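PDB 3SHP: putative acetyltransferase Sthe_0691 from Sphaerobacter thermophilus, which is probably an acetyltransferase of the GNAT type, expected to move an acetyl group from acetyl-CoA to an acceptor not yet identified. Local coordinates for residues A[132-137]-A[162-167]; A[147-152]-A[158-163]. All blocks are in the same frame, centred on the assembly; numbering follows the deposited sequence.

Coming from the N terminus, the chain has already laid down most of the mixed sheet and helix 98-116 when strand 121-127 leads into helix 131-139. Contact 1 begins there: 132-137 packs against 162-167 of the last strand, closing a loop that takes in the whole of strand 143-151. Contact 2 closes a much shorter loop, with 158-163 folding back along 147-152 as a hairpin, and it nests inside the first. Both end on strand 157-167 and share L162 and I163, their centres about 13 Å apart. Contact 1 ties a helix to the sheet's face; contact 2 joins two of its neighbouring strands.

Contact 1: A[132-137]-A[162-167]; sequences RTLAAA and LIYQAV
L134 and A137, one helical turn apart, both touch the ring of Y164. The tight spot is at L134: its methyl CD2 sits 3.4 Å from Y164 CE1, and the two side chains cross at about a right angle. With CG anti to the carbonyl carbon (chi1 -67°), the leucine reaches from the flank of its helix into the contact, and the same CD2 also meets CD1 of L162, 3.9 Å away. Across the ring, on the same side of its plane, A137 CB meets Y164 CD2, 3.8 Å off. This is a helix lying on the face of a sheet, here helix 131-139 over strand 157-167 in what is probably a GNAT-type acetyltransferase fold; the short segments run nearly parallel, 15° apart, with axes 10.3 Å from each other. I126 of strand 121-127 extends the apolar layer beneath both helix residues. The looser side is that of A135, which faces away from the strand on the exposed surface of the helix. L134 itself remains partly exposed, whereas the Y164 ring is buried, its OH hydrogen-bonded to OE2 of E138, the residue after A137.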
ATOM      1  N   ARG A 132     -26.455 -23.359   4.883  1.00 32.55           N
ATOM      2  CA  ARG A 132     -27.412 -23.220   5.952  1.00 32.32           C
ATOM      3  C   ARG A 132     -28.038 -21.835   5.957  1.00 30.83           C
ATOM      4  O   ARG A 132     -29.241 -21.703   6.143  1.00 31.28           O
ATOM      5  CB  ARG A 132     -26.743 -23.541   7.277  1.00 33.23           C
ATOM      6  CG  ARG A 132     -26.292 -24.986   7.327  1.00 37.52           C
ATOM      7  CD  ARG A 132     -25.588 -25.289   8.607  1.00 43.96           C
ATOM      8  NE  ARG A 132     -24.842 -26.545   8.530  1.00 51.07           N
ATOM      9  CZ  ARG A 132     -25.358 -27.753   8.776  1.00 54.76           C
ATOM     10  NH1 ARG A 132     -26.644 -27.898   9.098  1.00 55.34           N
ATOM     11  NH2 ARG A 132     -24.581 -28.831   8.690  1.00 57.32           N
ATOM     12  N   THR A 133     -27.227 -20.806   5.737  1.00 28.71           N
ATOM     13  CA  THR A 133     -27.739 -19.440   5.664  1.00 26.94           C
ATOM     14  C   THR A 133     -28.704 -19.280   4.468  1.00 27.06           C
ATOM     15  O   THR A 133     -29.766 -18.676   4.591  1.00 26.58           O
ATOM     16  CB  THR A 133     -26.578 -18.415   5.628  1.00 26.20           C
ATOM     17  OG1 THR A 133     -25.685 -18.683   6.723  1.00 24.79           O
ATOM     18  CG2 THR A 133     -27.095 -16.986   5.744  1.00 23.85           C
ATOM     19  N   LEU A 134     -28.352 -19.848   3.319  1.00 27.31           N
ATOM     20  CA  LEU A 134     -29.288 -19.842   2.186  1.00 27.86           C
ATOM     21  C   LEU A 134     -30.610 -20.520   2.575  1.00 29.01           C
ATOM     22  O   LEU A 134     -31.702 -20.005   2.266  1.00 28.44           O
ATOM     23  CB  LEU A 134     -28.677 -20.536   0.972  1.00 26.98           C
ATOM     24  CG  LEU A 134     -27.482 -19.793   0.365  1.00 25.47           C
ATOM     25  CD1 LEU A 134     -26.797 -20.720  -0.613  1.00 25.23           C
ATOM     26  CD2 LEU A 134     -27.924 -18.478  -0.321  1.00 20.94           C
ATOM     27  N   ALA A 135     -30.509 -21.666   3.260  1.00 30.03           N
ATOM     28  CA  ALA A 135     -31.716 -22.402   3.634  1.00 30.79           C
ATOM     29  C   ALA A 135     -32.542 -21.606   4.639  1.00 31.22           C
ATOM     30  O   ALA A 135     -33.774 -21.606   4.563  1.00 31.29           O
ATOM     31  CB  ALA A 135     -31.374 -23.782   4.164  1.00 30.98           C
ATOM     32  N   ALA A 136     -31.873 -20.908   5.563  1.00 31.41           N
ATOM     33  CA  ALA A 136     -32.594 -20.073   6.536  1.00 31.53           C
ATOM     34  C   ALA A 136     -33.352 -18.982   5.800  1.00 31.51           C
ATOM     35  O   ALA A 136     -34.476 -18.681   6.145  1.00 32.22           O
ATOM     36  CB  ALA A 136     -31.642 -19.469   7.580  1.00 31.34           C
ATOM     37  N   ALA A 137     -32.741 -18.404   4.772  1.00 31.29           N
ATOM     38  CA  ALA A 137     -33.371 -17.307   4.038  1.00 31.30           C
ATOM     39  C   ALA A 137     -34.608 -17.784   3.298  1.00 32.10           C
ATOM     40  O   ALA A 137     -35.653 -17.130   3.322  1.00 31.29           O
ATOM     41  CB  ALA A 137     -32.380 -16.678   3.071  1.00 30.09           C
ATOM     42  N   LEU A 162     -24.921 -13.736  -3.503  1.00 22.26           N
ATOM     43  CA  LEU A 162     -26.324 -13.724  -3.855  1.00 22.02           C
ATOM     44  C   LEU A 162     -27.011 -12.692  -3.010  1.00 22.11           C
ATOM     45  O   LEU A 162     -26.624 -12.492  -1.866  1.00 22.76           O
ATOM     46  CB  LEU A 162     -26.953 -15.099  -3.603  1.00 22.19           C
ATOM     47  CG  LEU A 162     -26.306 -16.288  -4.331  1.00 21.91           C
ATOM     48  CD1 LEU A 162     -27.046 -17.614  -4.043  1.00 20.41           C
ATOM     49  CD2 LEU A 162     -26.283 -15.992  -5.804  1.00 20.70           C
ATOM     50  N   ILE A 163     -28.020 -12.029  -3.572  1.00 22.16           N
ATOM     51  CA  ILE A 163     -28.849 -11.095  -2.816  1.00 22.22           C
ATOM     52  C   ILE A 163     -30.256 -11.657  -2.736  1.00 23.92           C
ATOM     53  O   ILE A 163     -30.927 -11.842  -3.767  1.00 24.28           O
ATOM     54  CB  ILE A 163     -28.938  -9.714  -3.484  1.00 22.04           C
ATOM     55  CG1 ILE A 163     -27.550  -9.188  -3.860  1.00 19.97           C
ATOM     56  CG2 ILE A 163     -29.730  -8.746  -2.591  1.00 20.97           C
ATOM     57  CD1 ILE A 163     -26.668  -8.818  -2.653  1.00 19.78           C
ATOM     58  N   TYR A 164     -30.691 -11.938  -1.511  1.00 25.16           N
ATOM     59  CA  TYR A 164     -32.016 -12.480  -1.258  1.00 26.22           C
ATOM     60  C   TYR A 164     -32.908 -11.337  -0.825  1.00 27.20           C
ATOM     61  O   TYR A 164     -32.466 -10.452  -0.087  1.00 27.66           O
ATOM     62  CB  TYR A 164     -31.959 -13.560  -0.155  1.00 25.93           C
ATOM     63  CG  TYR A 164     -31.720 -14.945  -0.705  1.00 25.53           C
ATOM     64  CD1 TYR A 164     -30.502 -15.275  -1.298  1.00 24.42           C
ATOM     65  CD2 TYR A 164     -32.709 -15.922  -0.639  1.00 25.46           C
ATOM     66  CE1 TYR A 164     -30.281 -16.530  -1.827  1.00 24.52           C
ATOM     67  CE2 TYR A 164     -32.494 -17.208  -1.158  1.00 25.40           C
ATOM     68  CZ  TYR A 164     -31.272 -17.496  -1.736  1.00 27.04           C
ATOM     69  OH  TYR A 164     -31.015 -18.747  -2.252  1.00 30.30           O
ATOM     70  N   GLN A 165     -34.161 -11.374  -1.276  1.00 28.16           N
ATOM     71  CA  GLN A 165     -35.131 -10.313  -0.997  1.00 28.89           C
ATOM     72  C   GLN A 165     -36.518 -10.845  -0.719  1.00 30.47           C
ATOM     73  O   GLN A 165     -36.911 -11.902  -1.225  1.00 30.64           O
ATOM     74  CB  GLN A 165     -35.193  -9.324  -2.169  1.00 27.82           C
ATOM     75  CG  GLN A 165     -33.921  -8.472  -2.302  1.00 26.28           C
ATOM     76  CD  GLN A 165     -34.103  -7.295  -3.264  1.00 25.25           C
ATOM     77  OE1 GLN A 165     -34.194  -7.477  -4.490  1.00 25.26           O
ATOM     78  NE2 GLN A 165     -34.147  -6.088  -2.716  1.00 20.96           N
ATOM     79  N   ALA A 166     -37.251 -10.122   0.114  1.00 32.49           N
ATOM     80  CA  ALA A 166     -38.697 -10.199   0.096  1.00 34.78           C
ATOM     81  C   ALA A 166     -39.185  -8.797  -0.215  1.00 36.29           C
ATOM     82  O   ALA A 166     -38.730  -7.797   0.385  1.00 36.28           O
ATOM     83  CB  ALA A 166     -39.241 -10.694   1.413  1.00 34.62           C
ATOM     84  N   VAL A 167     -40.086  -8.729  -1.183  1.00 38.26           N
ATOM     85  CA  VAL A 167     -40.642  -7.476  -1.636  1.00 40.64           C
ATOM     86  C   VAL A 167     -42.175  -7.562  -1.587  1.00 43.66           C
ATOM     87  O   VAL A 167     -42.787  -8.422  -2.236  1.00 43.90           O
ATOM     88  CB  VAL A 167     -40.149  -7.131  -3.053  1.00 40.76           C
ATOM     89  CG1 VAL A 167     -40.790  -5.830  -3.571  1.00 39.91           C
ATOM     90  CG2 VAL A 167     -38.598  -7.055  -3.098  1.00 40.06           C
TER

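Contact 2: A[147-152]-A[158-163]; sequences RMREAI and RVDLLI
D160 divides its carboxylate between two partners on 147-152. OD2 takes a salt bridge from R147 NH1 at 2.9 Å, entering in the guanidinium plane although the two flat groups stand 79° apart. OD1 accepts the backbone N of E150 at 3.0 Å, on its anti side and tilted out of the carboxylate plane. The R147 chain starts anti to the backbone N (chi1 -177°) and bends at chi3, which brings NH1 round to the acid, while NH2 bonds L46 O of a second subunit. With an alanine here instead of D160, R147 NH1 would probably lose its countercharge within this hairpin and the turn at E150 one of its ties. The two strands form an antiparallel hairpin interrupted by a classic beta bulge, A151 and I152 both facing V159, at the end of a type II turn from M148 to A151. R158 reaches back over this irregularity: NE gives a nearly straight bond (174°) to E150 O at 2.8 Å, and I152 C lies over one guanidinium face, offset toward its rim. E150 crosses R158 at about a right angle, and a water joins its OE2 to R158 N. On the face of M148, L161 and I152, the selenomethionine M148 lies alongside L161, SE 3.9 Å from L161 CD2, and I152 crosses L161 obliquely. R149 instead turns to E43 and E79 of the second subunit.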
ATOM      1  N   ARG A 147     -27.604 -12.162  -8.647  1.00 23.38           N
ATOM      2  CA  ARG A 147     -26.382 -12.946  -8.622  1.00 22.78           C
ATOM      3  C   ARG A 147     -25.203 -12.023  -8.945  1.00 22.61           C
ATOM      4  O   ARG A 147     -25.242 -11.286  -9.945  1.00 22.95           O
ATOM      5  CB  ARG A 147     -26.438 -14.052  -9.670  1.00 22.97           C
ATOM      6  CG  ARG A 147     -25.210 -14.948  -9.642  1.00 22.79           C
ATOM      7  CD  ARG A 147     -25.206 -15.962 -10.794  1.00 24.23           C
ATOM      8  NE  ARG A 147     -26.396 -16.818 -10.862  1.00 25.51           N
ATOM      9  CZ  ARG A 147     -26.566 -17.949 -10.157  1.00 27.33           C
ATOM     10  NH1 ARG A 147     -25.630 -18.376  -9.287  1.00 25.22           N
ATOM     11  NH2 ARG A 147     -27.683 -18.663 -10.319  1.00 27.36           N
HETATM   12  N   MSE A 148     -24.180 -12.051  -8.096  1.00 20.81           N
HETATM   13  CA  MSE A 148     -22.945 -11.338  -8.352  1.00 20.21           C
HETATM   14  C   MSE A 148     -21.861 -12.388  -8.546  1.00 20.79           C
HETATM   15  O   MSE A 148     -21.361 -12.970  -7.569  1.00 21.18           O
HETATM   16  CB  MSE A 148     -22.626 -10.414  -7.177  1.00 19.52           C
HETATM   17  CG  MSE A 148     -23.716  -9.334  -6.935  1.00 17.91           C
HETATM   18 SE   MSE A 148     -23.180  -8.033  -5.590  0.75 16.75          SE
HETATM   19  CE  MSE A 148     -21.569  -7.317  -6.469  1.00 16.36           C
ATOM     20  N   ARG A 149     -21.521 -12.665  -9.798  1.00 21.44           N
ATOM     21  CA  ARG A 149     -20.645 -13.813 -10.107  1.00 22.64           C
ATOM     22  C   ARG A 149     -19.235 -13.650  -9.576  1.00 22.56           C
ATOM     23  O   ARG A 149     -18.568 -12.660  -9.843  1.00 22.69           O
ATOM     24  CB  ARG A 149     -20.644 -14.198 -11.594  1.00 21.82           C
ATOM     25  CG  ARG A 149     -21.982 -14.806 -12.036  1.00 22.84           C
ATOM     26  CD  ARG A 149     -22.012 -15.224 -13.517  1.00 24.16           C
ATOM     27  NE  ARG A 149     -21.974 -14.074 -14.432  1.00 24.24           N
ATOM     28  CZ  ARG A 149     -20.921 -13.740 -15.176  1.00 24.81           C
ATOM     29  NH1 ARG A 149     -19.824 -14.477 -15.145  1.00 24.29           N
ATOM     30  NH2 ARG A 149     -20.970 -12.670 -15.967  1.00 24.99           N
ATOM     31  N   GLU A 150     -18.824 -14.632  -8.793  1.00 22.69           N
ATOM     32  CA  GLU A 150     -17.456 -14.727  -8.323  1.00 23.42           C
ATOM     33  C   GLU A 150     -17.029 -13.508  -7.570  1.00 22.91           C
ATOM     34  O   GLU A 150     -15.876 -13.106  -7.624  1.00 23.31           O
ATOM     35  CB  GLU A 150     -16.531 -14.986  -9.496  1.00 24.76           C
ATOM     36  CG  GLU A 150     -16.829 -16.335 -10.070  1.00 30.47           C
ATOM     37  CD  GLU A 150     -15.680 -16.848 -10.774  1.00 37.26           C
ATOM     38  OE1 GLU A 150     -15.238 -16.166 -11.717  1.00 43.77           O
ATOM     39  OE2 GLU A 150     -15.191 -17.909 -10.382  1.00 40.81           O
ATOM     40  N   ALA A 151     -17.968 -12.925  -6.841  1.00 22.29           N
ATOM     41  CA  ALA A 151     -17.696 -11.716  -6.118  1.00 21.51           C
ATOM     42  C   ALA A 151     -16.916 -11.989  -4.842  1.00 21.53           C
ATOM     43  O   ALA A 151     -16.266 -11.076  -4.330  1.00 23.12           O
ATOM     44  CB  ALA A 151     -19.005 -10.978  -5.809  1.00 21.50           C
ATOM     45  N   ILE A 152     -16.970 -13.216  -4.317  1.00 20.98           N
ATOM     46  CA  ILE A 152     -16.410 -13.514  -2.995  1.00 20.82           C
ATOM     47  C   ILE A 152     -15.174 -14.416  -3.105  1.00 21.37           C
ATOM     48  O   ILE A 152     -15.270 -15.541  -3.615  1.00 21.68           O
ATOM     49  CB  ILE A 152     -17.466 -14.204  -2.053  1.00 21.09           C
ATOM     50  CG1 ILE A 152     -18.801 -13.410  -1.946  1.00 20.65           C
ATOM     51  CG2 ILE A 152     -16.885 -14.448  -0.658  1.00 21.91           C
ATOM     52  CD1 ILE A 152     -18.637 -11.948  -1.587  1.00 20.96           C
ATOM     53  N   ARG A 158     -13.397 -18.645  -6.181  1.00 23.61           N
ATOM     54  CA  ARG A 158     -14.307 -17.570  -5.822  1.00 22.91           C
ATOM     55  C   ARG A 158     -15.716 -18.090  -5.939  1.00 22.72           C
ATOM     56  O   ARG A 158     -15.958 -19.015  -6.705  1.00 23.49           O
ATOM     57  CB  ARG A 158     -14.112 -16.369  -6.742  1.00 23.06           C
ATOM     58  CG  ARG A 158     -12.666 -15.847  -6.740  1.00 23.60           C
ATOM     59  CD  ARG A 158     -12.534 -14.543  -7.508  1.00 25.27           C
ATOM     60  NE  ARG A 158     -13.234 -13.420  -6.868  1.00 25.22           N
ATOM     61  CZ  ARG A 158     -12.699 -12.633  -5.944  1.00 25.60           C
ATOM     62  NH1 ARG A 158     -11.438 -12.850  -5.525  1.00 23.93           N
ATOM     63  NH2 ARG A 158     -13.427 -11.634  -5.435  1.00 26.13           N
ATOM     64  N   VAL A 159     -16.630 -17.531  -5.153  1.00 21.73           N
ATOM     65  CA  VAL A 159     -18.034 -17.909  -5.227  1.00 21.82           C
ATOM     66  C   VAL A 159     -18.918 -16.673  -5.402  1.00 21.62           C
ATOM     67  O   VAL A 159     -18.500 -15.547  -5.109  1.00 21.13           O
ATOM     68  CB  VAL A 159     -18.497 -18.718  -4.004  1.00 21.10           C
ATOM     69  CG1 VAL A 159     -17.577 -19.949  -3.779  1.00 21.40           C
ATOM     70  CG2 VAL A 159     -18.574 -17.839  -2.782  1.00 19.19           C
ATOM     71  N   ASP A 160     -20.132 -16.892  -5.887  1.00 21.93           N
ATOM     72  CA  ASP A 160     -21.039 -15.792  -6.144  1.00 22.31           C
ATOM     73  C   ASP A 160     -21.510 -15.199  -4.843  1.00 21.92           C
ATOM     74  O   ASP A 160     -21.698 -15.905  -3.852  1.00 22.59           O
ATOM     75  CB  ASP A 160     -22.276 -16.251  -6.929  1.00 22.45           C
ATOM     76  CG  ASP A 160     -21.939 -16.905  -8.250  1.00 24.51           C
ATOM     77  OD1 ASP A 160     -20.784 -16.841  -8.721  1.00 28.22           O
ATOM     78  OD2 ASP A 160     -22.856 -17.512  -8.824  1.00 26.17           O
ATOM     79  N   LEU A 161     -21.731 -13.898  -4.844  1.00 21.68           N
ATOM     80  CA  LEU A 161     -22.555 -13.297  -3.808  1.00 21.65           C
ATOM     81  C   LEU A 161     -23.991 -13.261  -4.321  1.00 22.30           C
ATOM     82  O   LEU A 161     -24.243 -12.791  -5.442  1.00 22.93           O
ATOM     83  CB  LEU A 161     -22.102 -11.876  -3.497  1.00 21.07           C
ATOM     84  CG  LEU A 161     -22.880 -11.237  -2.332  1.00 20.98           C
ATOM     85  CD1 LEU A 161     -22.696 -12.089  -1.056  1.00 18.95           C
ATOM     86  CD2 LEU A 161     -22.503  -9.738  -2.106  1.00 19.69           C
ATOM     87  N   LEU A 162     -24.921 -13.736  -3.503  1.00 22.26           N
ATOM     88  CA  LEU A 162     -26.324 -13.724  -3.855  1.00 22.02           C
ATOM     89  C   LEU A 162     -27.011 -12.692  -3.010  1.00 22.11           C
ATOM     90  O   LEU A 162     -26.624 -12.492  -1.866  1.00 22.76           O
ATOM     91  CB  LEU A 162     -26.953 -15.099  -3.603  1.00 22.19           C
ATOM     92  CG  LEU A 162     -26.306 -16.288  -4.331  1.00 21.91           C
ATOM     93  CD1 LEU A 162     -27.046 -17.614  -4.043  1.00 20.41           C
ATOM     94  CD2 LEU A 162     -26.283 -15.992  -5.804  1.00 20.70           C
ATOM     95  N   ILE A 163     -28.020 -12.029  -3.572  1.00 22.16           N
ATOM     96  CA  ILE A 163     -28.849 -11.095  -2.816  1.00 22.22           C
ATOM     97  C   ILE A 163     -30.256 -11.657  -2.736  1.00 23.92           C
ATOM     98  O   ILE A 163     -30.927 -11.842  -3.767  1.00 24.28           O
ATOM     99  CB  ILE A 163     -28.938  -9.714  -3.484  1.00 22.04           C
ATOM    100  CG1 ILE A 163     -27.550  -9.188  -3.860  1.00 19.97           C
ATOM    101  CG2 ILE A 163     -29.730  -8.746  -2.591  1.00 20.97           C
ATOM    102  CD1 ILE A 163     -26.668  -8.818  -2.653  1.00 19.78           C
TER
HETATM  103  O   HOH W   1     -13.599 -19.569  -9.032  1.00 30.04           O